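Local coordinates for protein putative SAM-dependent O-methyltranferase (Podospora anserina, PDB 4YMG) that probably transfers a methyl group from S-adenosylmethionine to an oxygen atom of its substrate, as cation-dependent O-methyltransferases do, at residues D46-R51 / S76-L81; D63-R68 / T87-A92; V95-S100 / K121-P126; D148-Y153 / Q202-F207. One frame throughout, in Å; residues are numbered along the deposited sequence.

Contact 1: D46-R51 / S76-L81; sequences DKMSSR and SGYSAL. With SAM (S-adenosylmethionine), chain H; PO4 (phosphate ion), chain I.
S49 OG donates a 2.7 Å hydrogen bond to SAM O, a carboxylate oxygen of the cofactor, while the CB of this serine rests against the Y78 ring. With chi1 at -57°, OG stands beside its own backbone N and faces the ligand, and S49 CB lies 3.9 Å from Y78 CE2. A small hydroxyl suits this buried spot between ring and cofactor. From the helix, S79 OG accepts a 2.9 Å bond from SAM N; it also bonds to E71 OE1, which would help orient the hydroxyl to accept the N-H. Y78 extends along the loop: its OH donates to S50 O at 3.0 Å, approaching from above the carbonyl plane at a C=O...donor angle of 120°. M48 crosses this ring at about a right angle in a Met-aromatic contact, SD lying obliquely 4.5 Å from the ring centroid. W35 meets the ring too and bonds to S49 O, tying S49 and Y78 to helix 29-41. K47 carries NZ out to a phosphate, probably from the crystallisation liquor, 3.1 Å from its O4. The carbonyl oxygen K47 O comes within 3.2 Å of the sulfonium methyl SAM CE. Loop and helix start thus close round the amino-acid end of the cofactor, and the nearby carbonyl would probably stabilise the positively polarised methyl that enzymes of this family transfer.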
# COMPACT_ATOMS: atom_id res chain seq x y z
N ASP B 46 1.17 -13.52 -19.27
CA ASP B 46 0.32 -12.50 -18.64
C ASP B 46 0.13 -12.86 -17.14
O ASP B 46 -0.94 -12.62 -16.57
CB ASP B 46 -1.02 -12.41 -19.41
CG ASP B 46 -1.92 -11.26 -18.96
OD1 ASP B 46 -1.41 -10.19 -18.59
OD2 ASP B 46 -3.16 -11.45 -19.01
N LYS B 47 1.18 -13.41 -16.51
CA LYS B 47 1.05 -13.96 -15.15
C LYS B 47 2.06 -13.45 -14.10
O LYS B 47 1.72 -13.31 -12.94
CB LYS B 47 1.15 -15.48 -15.18
CG LYS B 47 -0.10 -16.17 -15.69
CD LYS B 47 -0.05 -17.68 -15.49
CE LYS B 47 -1.16 -18.35 -16.28
NZ LYS B 47 -1.35 -19.78 -15.90
N MET B 48 3.30 -13.21 -14.49
CA MET B 48 4.29 -12.87 -13.47
C MET B 48 4.12 -11.40 -13.03
O MET B 48 3.62 -10.57 -13.78
CB MET B 48 5.72 -13.14 -13.97
CG MET B 48 6.72 -13.34 -12.86
SD MET B 48 8.42 -13.53 -13.42
CE MET B 48 8.30 -12.68 -14.97
N SER B 49 4.51 -11.12 -11.79
CA SER B 49 4.44 -9.76 -11.24
C SER B 49 5.47 -8.85 -11.89
O SER B 49 6.42 -9.33 -12.51
CB SER B 49 4.64 -9.79 -9.72
OG SER B 49 3.69 -10.62 -9.09
N SER B 50 5.29 -7.54 -11.75
CA SER B 50 6.26 -6.58 -12.31
C SER B 50 7.51 -6.47 -11.45
O SER B 50 7.55 -7.00 -10.34
CB SER B 50 5.62 -5.20 -12.46
OG SER B 50 5.33 -4.62 -11.19
N ARG B 51 8.53 -5.78 -11.97
CA ARG B 51 9.76 -5.53 -11.21
C ARG B 51 9.47 -4.66 -9.98
O ARG B 51 9.93 -4.95 -8.87
CB ARG B 51 10.82 -4.87 -12.09
CG ARG B 51 11.63 -5.90 -12.91
CD ARG B 51 12.80 -5.27 -13.67
NE ARG B 51 13.79 -4.66 -12.78
CZ ARG B 51 15.03 -4.34 -13.15
NH1 ARG B 51 15.43 -4.58 -14.39
NH2 ARG B 51 15.86 -3.79 -12.27
N SER B 76 6.79 -19.34 -11.45
CA SER B 76 8.21 -19.65 -11.69
C SER B 76 9.06 -19.41 -10.46
O SER B 76 10.27 -19.66 -10.48
CB SER B 76 8.76 -18.83 -12.87
OG SER B 76 8.99 -17.48 -12.49
N GLY B 77 8.44 -18.92 -9.40
CA GLY B 77 9.12 -18.75 -8.13
C GLY B 77 9.61 -17.34 -7.89
O GLY B 77 10.33 -17.08 -6.92
N TYR B 78 9.21 -16.42 -8.76
CA TYR B 78 9.65 -15.03 -8.68
C TYR B 78 9.28 -14.36 -7.35
O TYR B 78 10.15 -13.80 -6.69
CB TYR B 78 9.06 -14.21 -9.83
CG TYR B 78 9.31 -12.72 -9.73
CD1 TYR B 78 10.58 -12.19 -9.93
CD2 TYR B 78 8.27 -11.84 -9.47
CE1 TYR B 78 10.81 -10.82 -9.85
CE2 TYR B 78 8.49 -10.47 -9.39
CZ TYR B 78 9.77 -9.97 -9.58
OH TYR B 78 9.98 -8.61 -9.50
N SER B 79 8.01 -14.42 -6.97
CA SER B 79 7.59 -13.78 -5.72
C SER B 79 8.18 -14.53 -4.52
O SER B 79 8.56 -13.91 -3.54
CB SER B 79 6.06 -13.69 -5.62
OG SER B 79 5.44 -14.96 -5.79
N ALA B 80 8.27 -15.85 -4.62
CA ALA B 80 8.91 -16.64 -3.56
C ALA B 80 10.35 -16.17 -3.30
O ALA B 80 10.78 -16.05 -2.16
CB ALA B 80 8.90 -18.12 -3.91
N LEU B 81 11.09 -15.90 -4.37
CA LEU B 81 12.45 -15.42 -4.24
C LEU B 81 12.48 -14.01 -3.64
O LEU B 81 13.39 -13.67 -2.86
CB LEU B 81 13.15 -15.44 -5.61
CG LEU B 81 13.46 -16.83 -6.17
CD1 LEU B 81 13.97 -16.71 -7.62
CD2 LEU B 81 14.48 -17.55 -5.30
N SAM H . 3.13 -15.36 -7.51
CA SAM H . 3.74 -15.37 -8.84
C SAM H . 4.60 -14.14 -9.12
O SAM H . 4.49 -13.10 -8.45
OXT SAM H . 5.41 -14.17 -10.06
CB SAM H . 2.72 -15.51 -9.97
CG SAM H . 1.47 -16.32 -9.67
SD SAM H . 0.58 -16.75 -11.20
CE SAM H . -0.38 -15.22 -11.44
C5' SAM H . -0.72 -17.88 -10.61
C4' SAM H . -0.16 -19.27 -10.33
O4' SAM H . -1.12 -20.03 -9.62
C3' SAM H . 0.12 -20.02 -11.63
O3' SAM H . 1.44 -20.49 -11.61
C2' SAM H . -0.86 -21.18 -11.63
O2' SAM H . -0.32 -22.36 -12.17
C1' SAM H . -1.18 -21.33 -10.15
N9 SAM H . -2.51 -21.91 -9.89
C8 SAM H . -3.71 -21.64 -10.51
N7 SAM H . -4.67 -22.40 -9.93
C5 SAM H . -4.10 -23.13 -8.93
C6 SAM H . -4.59 -24.07 -8.03
N6 SAM H . -5.88 -24.40 -8.03
N1 SAM H . -3.73 -24.65 -7.12
C2 SAM H . -2.39 -24.34 -7.12
N3 SAM H . -1.90 -23.41 -8.01
C4 SAM H . -2.74 -22.82 -8.90
P PO4 I . -3.95 -18.64 -13.44
O1 PO4 I . -3.19 -17.48 -12.85
O2 PO4 I . -5.24 -18.87 -12.67
O3 PO4 I . -4.26 -18.34 -14.90
O4 PO4 I . -3.15 -19.91 -13.37

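Contact 2: D63-R68 / T87-A92; sequences DRKPKR and TRDTKA
A salt bridge at the edge of the subunit interface and a small backbone-lined patch join K65, P66 and K67 to D89, T90 and A92 in two connections of the Rossmann-like methyltransferase fold. One leads from helix 51-64 into strand 68-72, the other from helix 78-86 into strand 93-98; the two strands are neighbours in the parallel part of the sheet. K65 is the first residue past its helix, and its positive phi is consistent with the chain leaving the helix here. Its long side chain crosses that of D89 at about a right angle, and the bend at chi4 (-53°) brings K65 NZ to D89 OD2 at 2.8 Å, on the syn side but 28° out of the carboxylate plane. NZ is gripped further by R62 O and by D235 of the second subunit, so a lysine, with several hydrogens to give, fits well. Nearer the backbone, T90 CG2 lies 4.1 Å from K65 CB. P66, rigid and apolar, sets its CG against T87 CG2 at 4.2 Å. The small A92 suits the place where the two backbones come close: its CB sits 3.4 Å from P66 O, and its CA makes a CA-H...O contact of 3.3 Å with K67 O.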
# COMPACT_ATOMS: atom_id res chain seq x y z
N ASP B 63 10.22 -4.76 6.08
CA ASP B 63 9.49 -3.92 7.02
C ASP B 63 8.81 -4.76 8.12
O ASP B 63 9.07 -4.55 9.30
CB ASP B 63 8.46 -3.08 6.26
CG ASP B 63 7.59 -2.22 7.17
OD1 ASP B 63 8.02 -1.84 8.28
OD2 ASP B 63 6.46 -1.91 6.74
N ARG B 64 7.97 -5.70 7.71
CA ARG B 64 7.12 -6.45 8.64
C ARG B 64 7.84 -7.54 9.42
O ARG B 64 7.36 -7.98 10.47
CB ARG B 64 5.94 -7.07 7.88
CG ARG B 64 5.05 -6.05 7.19
CD ARG B 64 3.83 -6.72 6.62
NE ARG B 64 2.95 -7.22 7.67
CZ ARG B 64 1.89 -6.56 8.13
NH1 ARG B 64 1.56 -5.37 7.64
NH2 ARG B 64 1.15 -7.11 9.09
N LYS B 65 8.97 -7.99 8.88
CA LYS B 65 9.73 -9.12 9.43
C LYS B 65 8.85 -10.31 9.85
O LYS B 65 8.84 -10.72 11.02
CB LYS B 65 10.60 -8.62 10.59
CG LYS B 65 11.51 -7.46 10.11
CD LYS B 65 12.60 -7.08 11.07
CE LYS B 65 13.46 -5.96 10.48
NZ LYS B 65 13.99 -6.27 9.10
N PRO B 66 8.12 -10.89 8.88
CA PRO B 66 7.30 -12.06 9.23
C PRO B 66 8.19 -13.25 9.59
O PRO B 66 9.31 -13.37 9.08
CB PRO B 66 6.50 -12.33 7.95
CG PRO B 66 7.36 -11.78 6.85
CD PRO B 66 8.10 -10.60 7.44
N LYS B 67 7.69 -14.10 10.48
CA LYS B 67 8.40 -15.30 10.89
C LYS B 67 8.16 -16.43 9.91
O LYS B 67 9.02 -17.27 9.68
CB LYS B 67 7.96 -15.70 12.30
CG LYS B 67 8.50 -17.04 12.77
CD LYS B 67 8.48 -17.13 14.29
CE LYS B 67 9.71 -16.46 14.89
NZ LYS B 67 10.98 -17.01 14.32
N ARG B 68 6.97 -16.45 9.32
CA ARG B 68 6.60 -17.46 8.33
C ARG B 68 5.78 -16.81 7.24
O ARG B 68 4.91 -15.98 7.51
CB ARG B 68 5.79 -18.60 8.94
CG ARG B 68 6.55 -19.60 9.77
CD ARG B 68 5.62 -20.74 10.24
NE ARG B 68 5.49 -21.83 9.27
CZ ARG B 68 4.39 -22.55 9.09
NH1 ARG B 68 3.30 -22.29 9.81
NH2 ARG B 68 4.36 -23.53 8.20
N THR B 87 13.62 -11.55 3.78
CA THR B 87 13.60 -12.22 5.08
C THR B 87 14.92 -12.91 5.41
O THR B 87 14.96 -13.84 6.22
CB THR B 87 12.45 -13.26 5.17
OG1 THR B 87 12.58 -14.22 4.11
CG2 THR B 87 11.10 -12.58 5.06
N ARG B 88 16.02 -12.46 4.80
CA ARG B 88 17.32 -13.02 5.12
C ARG B 88 17.69 -12.83 6.60
O ARG B 88 18.41 -13.64 7.17
CB ARG B 88 18.40 -12.39 4.24
CG ARG B 88 18.37 -12.87 2.80
CD ARG B 88 19.46 -12.19 2.00
NE ARG B 88 19.40 -12.52 0.58
CZ ARG B 88 20.03 -13.55 0.02
NH1 ARG B 88 20.77 -14.37 0.77
NH2 ARG B 88 19.93 -13.77 -1.28
N ASP B 89 17.18 -11.77 7.21
CA ASP B 89 17.53 -11.48 8.60
C ASP B 89 16.78 -12.40 9.57
O ASP B 89 17.32 -12.79 10.60
CB ASP B 89 17.26 -10.00 8.94
CG ASP B 89 15.80 -9.59 8.73
OD1 ASP B 89 15.09 -10.20 7.90
OD2 ASP B 89 15.38 -8.63 9.41
N THR B 90 15.55 -12.76 9.25
CA THR B 90 14.78 -13.63 10.13
C THR B 90 14.90 -15.10 9.74
O THR B 90 14.52 -15.98 10.51
CB THR B 90 13.31 -13.24 10.15
OG1 THR B 90 12.79 -13.31 8.81
CG2 THR B 90 13.13 -11.82 10.69
N LYS B 91 15.43 -15.35 8.55
CA LYS B 91 15.40 -16.67 7.91
C LYS B 91 14.02 -17.31 8.03
O LYS B 91 13.87 -18.47 8.43
CB LYS B 91 16.49 -17.57 8.50
CG LYS B 91 17.89 -17.09 8.12
CD LYS B 91 18.99 -18.04 8.57
CE LYS B 91 20.19 -17.26 9.11
NZ LYS B 91 19.78 -16.15 10.02
N ALA B 92 13.01 -16.53 7.67
CA ALA B 92 11.63 -17.00 7.64
C ALA B 92 11.46 -18.22 6.75
O ALA B 92 12.08 -18.31 5.68
CB ALA B 92 10.69 -15.86 7.17

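Contact 3: V95-S100 / K121-P126; sequences VTLEYS and KLIEGP. With SAM (S-adenosylmethionine), chain H.
L97 and I123 lie side by side on one face of a parallel strand pair and point the same way, with L97 CD2 3.6 Å from I123 CB. V95 joins this row at an oblique angle, touching I123 CD1 through CG1, so branched apolar chains pack together on this face. On the reverse face T96 CG2 meets L122 CD1 at 3.8 Å. Between the faces run the backbone bonds, among them I123 N to T96 O at 2.8 Å. At the end of strand 93-98, E98 and Y99 turn to SAM. E98 has CG anti to its backbone N and a bend at chi2 (59°), which presents both carboxylate oxygens to the ribose: E98 OE1 takes SAM O3' at 2.8 Å and OE2 takes SAM O2' at 2.6 Å. S100 N on the anti lone pair of OE2 and Y75 N on OE1 would together hold the carboxylate's rotation. This acid at the end of the second strand is a hallmark of class I methyltransferases. Y99 spreads one ring face beneath the adenine, SAM C5 lying 3.4 Å above the ring plane, offset toward the rim. Helix 101-114 links the strands as a beta-alpha-beta unit and covers the E98 and L122 face; helix 127-130 packs on L97 and I123, and strand 68-72 flanks strand 93-98.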
# COMPACT_ATOMS: atom_id res chain seq x y z
N VAL B 95 6.53 -20.91 2.46
CA VAL B 95 5.77 -22.01 1.90
C VAL B 95 5.07 -21.54 0.63
O VAL B 95 4.36 -20.53 0.64
CB VAL B 95 4.74 -22.55 2.90
CG1 VAL B 95 3.93 -23.66 2.28
CG2 VAL B 95 5.45 -23.02 4.19
N THR B 96 5.26 -22.24 -0.47
CA THR B 96 4.60 -21.79 -1.68
C THR B 96 3.89 -22.94 -2.41
O THR B 96 4.44 -24.05 -2.55
CB THR B 96 5.62 -21.06 -2.61
OG1 THR B 96 4.95 -20.58 -3.79
CG2 THR B 96 6.80 -21.95 -2.98
N LEU B 97 2.66 -22.68 -2.84
CA LEU B 97 1.81 -23.72 -3.42
C LEU B 97 1.67 -23.55 -4.93
O LEU B 97 1.56 -22.43 -5.42
CB LEU B 97 0.41 -23.69 -2.79
CG LEU B 97 0.26 -23.57 -1.27
CD1 LEU B 97 -1.20 -23.82 -0.88
CD2 LEU B 97 1.18 -24.54 -0.56
N GLU B 98 1.66 -24.67 -5.66
CA GLU B 98 1.58 -24.65 -7.13
C GLU B 98 1.05 -25.99 -7.66
O GLU B 98 1.39 -27.03 -7.12
CB GLU B 98 2.95 -24.34 -7.72
CG GLU B 98 3.00 -24.40 -9.23
CD GLU B 98 2.04 -23.42 -9.86
OE1 GLU B 98 2.10 -22.23 -9.47
OE2 GLU B 98 1.24 -23.85 -10.72
N TYR B 99 0.29 -25.94 -8.72
CA TYR B 99 -0.28 -27.18 -9.24
C TYR B 99 0.20 -27.60 -10.61
O TYR B 99 0.10 -28.71 -11.01
CB TYR B 99 -1.79 -27.19 -9.14
CG TYR B 99 -2.53 -26.47 -10.19
CD1 TYR B 99 -3.74 -26.94 -10.62
CD2 TYR B 99 -2.08 -25.29 -10.72
CE1 TYR B 99 -4.47 -26.29 -11.56
CE2 TYR B 99 -2.79 -24.64 -11.69
CZ TYR B 99 -3.99 -25.14 -12.09
OH TYR B 99 -4.76 -24.54 -13.04
N SER B 100 0.72 -26.65 -11.31
CA SER B 100 1.17 -26.90 -12.68
C SER B 100 2.50 -27.65 -12.70
O SER B 100 3.49 -27.17 -12.16
CB SER B 100 1.31 -25.59 -13.45
OG SER B 100 2.05 -25.81 -14.63
N LYS B 121 9.90 -23.91 0.73
CA LYS B 121 9.30 -25.21 0.57
C LYS B 121 8.17 -25.14 -0.45
O LYS B 121 7.17 -24.46 -0.24
CB LYS B 121 8.81 -25.74 1.92
CG LYS B 121 9.94 -26.36 2.76
CD LYS B 121 10.13 -25.65 4.10
CE LYS B 121 11.35 -26.17 4.86
NZ LYS B 121 12.64 -25.55 4.42
N LEU B 122 8.35 -25.85 -1.55
CA LEU B 122 7.36 -25.89 -2.62
C LEU B 122 6.40 -27.05 -2.41
O LEU B 122 6.81 -28.21 -2.41
CB LEU B 122 8.05 -26.01 -3.97
CG LEU B 122 7.19 -26.12 -5.22
CD1 LEU B 122 6.32 -24.89 -5.38
CD2 LEU B 122 8.08 -26.31 -6.45
N ILE B 123 5.13 -26.74 -2.22
CA ILE B 123 4.15 -27.79 -2.01
C ILE B 123 3.33 -27.99 -3.27
O ILE B 123 2.63 -27.08 -3.73
CB ILE B 123 3.26 -27.48 -0.83
CG1 ILE B 123 4.14 -27.28 0.41
CG2 ILE B 123 2.21 -28.59 -0.62
CD1 ILE B 123 3.40 -27.13 1.69
N GLU B 124 3.41 -29.19 -3.83
CA GLU B 124 2.83 -29.45 -5.14
C GLU B 124 1.39 -29.93 -5.05
O GLU B 124 1.04 -30.72 -4.18
CB GLU B 124 3.67 -30.49 -5.89
CG GLU B 124 5.15 -30.15 -5.91
CD GLU B 124 5.98 -31.19 -6.65
OE1 GLU B 124 7.22 -31.14 -6.54
OE2 GLU B 124 5.39 -32.03 -7.36
N GLY B 125 0.55 -29.44 -5.96
CA GLY B 125 -0.81 -29.91 -6.06
C GLY B 125 -1.81 -28.77 -6.07
O GLY B 125 -1.44 -27.62 -5.83
N PRO B 126 -3.08 -29.08 -6.36
CA PRO B 126 -4.15 -28.09 -6.32
C PRO B 126 -4.29 -27.50 -4.93
O PRO B 126 -4.49 -28.24 -3.95
CB PRO B 126 -5.40 -28.90 -6.70
CG PRO B 126 -4.88 -30.13 -7.36
CD PRO B 126 -3.56 -30.42 -6.73
N SAM H . 3.13 -15.36 -7.51
CA SAM H . 3.74 -15.37 -8.84
C SAM H . 4.60 -14.14 -9.12
O SAM H . 4.49 -13.10 -8.45
OXT SAM H . 5.41 -14.17 -10.06
CB SAM H . 2.72 -15.51 -9.97
CG SAM H . 1.47 -16.32 -9.67
SD SAM H . 0.58 -16.75 -11.20
CE SAM H . -0.38 -15.22 -11.44
C5' SAM H . -0.72 -17.88 -10.61
C4' SAM H . -0.16 -19.27 -10.33
O4' SAM H . -1.12 -20.03 -9.62
C3' SAM H . 0.12 -20.02 -11.63
O3' SAM H . 1.44 -20.49 -11.61
C2' SAM H . -0.86 -21.18 -11.63
O2' SAM H . -0.32 -22.36 -12.17
C1' SAM H . -1.18 -21.33 -10.15
N9 SAM H . -2.51 -21.91 -9.89
C8 SAM H . -3.71 -21.64 -10.51
N7 SAM H . -4.67 -22.40 -9.93
C5 SAM H . -4.10 -23.13 -8.93
C6 SAM H . -4.59 -24.07 -8.03
N6 SAM H . -5.88 -24.40 -8.03
N1 SAM H . -3.73 -24.65 -7.12
C2 SAM H . -2.39 -24.34 -7.12
N3 SAM H . -1.90 -23.41 -8.01
C4 SAM H . -2.74 -22.82 -8.90

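Contact 4: D148-Y153 / Q202-F207; sequences DGYAGY and QALDKF. With SAM (S-adenosylmethionine), chain H.
D148 opens the contact with its backbone, CA resting 3.7 Å from A203 CB, where the small alanine lets the two chains come close. Its carboxylate turns elsewhere, OD1 bonding to N146. Lacking a side chain, G149 lets the Y153 ring settle over its carbonyl oxygen. Y150 carries most of the side-chain contact, reaching F207 and L204. Its CB sits over the centre of the F207 ring, 3.8 Å from the centroid and 8° off the normal, a CH-pi contact. The Y150 ring then continues in a T-shaped pair, presenting its edge to the F207 face with centroids 5.7 Å apart and planes at 87°. The F207 ring gets there by swinging away from its own N, beside its carbonyl carbon (chi1 172°). L204 CD2 comes to 3.7 Å from Y150 CD2, while the phenol OH is held by D172 O and K147 NZ. A tyrosine therefore serves both purposes, an apolar flank and a polar end. A151 closes the patch, its CB and F207 CD1 being 3.9 Å apart. Y153 turns to the cofactor, OH lying 3.2 Å from SAM N6 and bonded to N146. Helices 150-159 and 194-211 meet here beside strand 167-171, whose C171 touches both Y150 and F207.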
# COMPACT_ATOMS: atom_id res chain seq x y z
N ASP B 148 -10.76 -17.44 -9.21
CA ASP B 148 -12.03 -18.04 -8.81
C ASP B 148 -11.92 -18.80 -7.49
O ASP B 148 -12.94 -19.23 -6.92
CB ASP B 148 -12.56 -18.97 -9.90
CG ASP B 148 -11.70 -20.21 -10.08
OD1 ASP B 148 -10.50 -20.18 -9.75
OD2 ASP B 148 -12.23 -21.23 -10.56
N GLY B 149 -10.70 -18.98 -7.01
CA GLY B 149 -10.47 -19.73 -5.77
C GLY B 149 -10.18 -18.89 -4.54
O GLY B 149 -10.08 -19.44 -3.44
N TYR B 150 -10.05 -17.57 -4.70
CA TYR B 150 -9.66 -16.71 -3.58
C TYR B 150 -10.57 -16.84 -2.37
O TYR B 150 -10.09 -16.94 -1.25
CB TYR B 150 -9.61 -15.24 -3.98
CG TYR B 150 -8.36 -14.81 -4.75
CD1 TYR B 150 -7.62 -15.71 -5.51
CD2 TYR B 150 -7.93 -13.48 -4.72
CE1 TYR B 150 -6.47 -15.30 -6.23
CE2 TYR B 150 -6.82 -13.06 -5.43
CZ TYR B 150 -6.08 -13.97 -6.17
OH TYR B 150 -4.96 -13.52 -6.85
N ALA B 151 -11.89 -16.81 -2.59
CA ALA B 151 -12.85 -16.90 -1.49
C ALA B 151 -12.65 -18.18 -0.70
O ALA B 151 -12.65 -18.17 0.54
CB ALA B 151 -14.28 -16.80 -2.00
N GLY B 152 -12.46 -19.29 -1.41
CA GLY B 152 -12.26 -20.57 -0.76
C GLY B 152 -10.96 -20.60 0.02
O GLY B 152 -10.89 -21.14 1.13
N TYR B 153 -9.91 -20.00 -0.55
CA TYR B 153 -8.61 -19.98 0.12
C TYR B 153 -8.66 -19.14 1.39
O TYR B 153 -8.18 -19.58 2.42
CB TYR B 153 -7.51 -19.44 -0.81
CG TYR B 153 -7.28 -20.27 -2.06
CD1 TYR B 153 -7.36 -21.66 -2.02
CD2 TYR B 153 -7.00 -19.67 -3.28
CE1 TYR B 153 -7.17 -22.43 -3.15
CE2 TYR B 153 -6.79 -20.44 -4.44
CZ TYR B 153 -6.88 -21.82 -4.36
OH TYR B 153 -6.69 -22.62 -5.48
N GLN B 202 -15.75 -11.37 -12.15
CA GLN B 202 -17.03 -11.81 -11.56
C GLN B 202 -16.79 -12.58 -10.27
O GLN B 202 -17.49 -12.36 -9.27
CB GLN B 202 -17.81 -12.66 -12.56
CG GLN B 202 -18.16 -11.91 -13.84
CD GLN B 202 -18.95 -12.77 -14.82
OE1 GLN B 202 -19.04 -13.98 -14.66
NE2 GLN B 202 -19.53 -12.13 -15.83
N ALA B 203 -15.81 -13.47 -10.28
CA ALA B 203 -15.44 -14.18 -9.07
C ALA B 203 -14.89 -13.23 -8.00
O ALA B 203 -15.22 -13.35 -6.82
CB ALA B 203 -14.41 -15.27 -9.39
N LEU B 204 -14.08 -12.25 -8.41
CA LEU B 204 -13.42 -11.39 -7.44
C LEU B 204 -14.38 -10.37 -6.85
O LEU B 204 -14.17 -9.89 -5.73
CB LEU B 204 -12.21 -10.69 -8.08
CG LEU B 204 -11.05 -11.64 -8.43
CD1 LEU B 204 -10.10 -11.02 -9.44
CD2 LEU B 204 -10.26 -12.07 -7.19
N ASP B 205 -15.42 -10.03 -7.59
CA ASP B 205 -16.45 -9.13 -7.08
C ASP B 205 -17.23 -9.84 -5.97
O ASP B 205 -17.49 -9.26 -4.91
CB ASP B 205 -17.38 -8.69 -8.22
CG ASP B 205 -18.37 -7.60 -7.81
OD1 ASP B 205 -18.12 -6.86 -6.83
OD2 ASP B 205 -19.41 -7.48 -8.49
N LYS B 206 -17.58 -11.11 -6.20
CA LYS B 206 -18.22 -11.97 -5.18
C LYS B 206 -17.31 -12.14 -3.96
O LYS B 206 -17.77 -12.10 -2.81
CB LYS B 206 -18.54 -13.36 -5.75
CG LYS B 206 -19.77 -13.46 -6.64
CD LYS B 206 -19.57 -14.56 -7.69
CE LYS B 206 -20.69 -14.59 -8.73
NZ LYS B 206 -20.39 -15.46 -9.92
N PHE B 207 -16.03 -12.37 -4.22
CA PHE B 207 -15.00 -12.44 -3.19
C PHE B 207 -14.98 -11.18 -2.34
O PHE B 207 -14.99 -11.26 -1.11
CB PHE B 207 -13.62 -12.64 -3.85
CG PHE B 207 -12.46 -12.53 -2.89
CD1 PHE B 207 -12.31 -13.42 -1.84
CD2 PHE B 207 -11.47 -11.55 -3.06
CE1 PHE B 207 -11.23 -13.34 -0.97
CE2 PHE B 207 -10.38 -11.47 -2.18
CZ PHE B 207 -10.27 -12.36 -1.14
N SAM H . 3.13 -15.36 -7.51
CA SAM H . 3.74 -15.37 -8.84
C SAM H . 4.60 -14.14 -9.12
O SAM H . 4.49 -13.10 -8.45
OXT SAM H . 5.41 -14.17 -10.06
CB SAM H . 2.72 -15.51 -9.97
CG SAM H . 1.47 -16.32 -9.67
SD SAM H . 0.58 -16.75 -11.20
CE SAM H . -0.38 -15.22 -11.44
C5' SAM H . -0.72 -17.88 -10.61
C4' SAM H . -0.16 -19.27 -10.33
O4' SAM H . -1.12 -20.03 -9.62
C3' SAM H . 0.12 -20.02 -11.63
O3' SAM H . 1.44 -20.49 -11.61
C2' SAM H . -0.86 -21.18 -11.63
O2' SAM H . -0.32 -22.36 -12.17
C1' SAM H . -1.18 -21.33 -10.15
N9 SAM H . -2.51 -21.91 -9.89
C8 SAM H . -3.71 -21.64 -10.51
N7 SAM H . -4.67 -22.40 -9.93
C5 SAM H . -4.10 -23.13 -8.93
C6 SAM H . -4.59 -24.07 -8.03
N6 SAM H . -5.88 -24.40 -8.03
N1 SAM H . -3.73 -24.65 -7.12
C2 SAM H . -2.39 -24.34 -7.12
N3 SAM H . -1.90 -23.41 -8.01
C4 SAM H . -2.74 -22.82 -8.90

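All four contacts belong to one Rossmann-like domain built round a single mixed sheet. Contacts 1 and 2 interlock along the chain, their segments alternating; contact 3 and then contact 4 follow in series. Helix 78-86 of contact 1 runs into the 87-92 loop of contact 2, which leads into strand 93-98 of contact 3. Contacts 1, 3 and 4 all reach SAM, with centres about 15 to 21 Å apart, so the binding cleft is assembled from distant parts of the sequence. Contact 2 lies away from the annotated sites, its centre about 29 Å from that of contact 4, and packs on contact 3 through R68 and V95. Contacts 1, 2 and 4 also reach the second subunit.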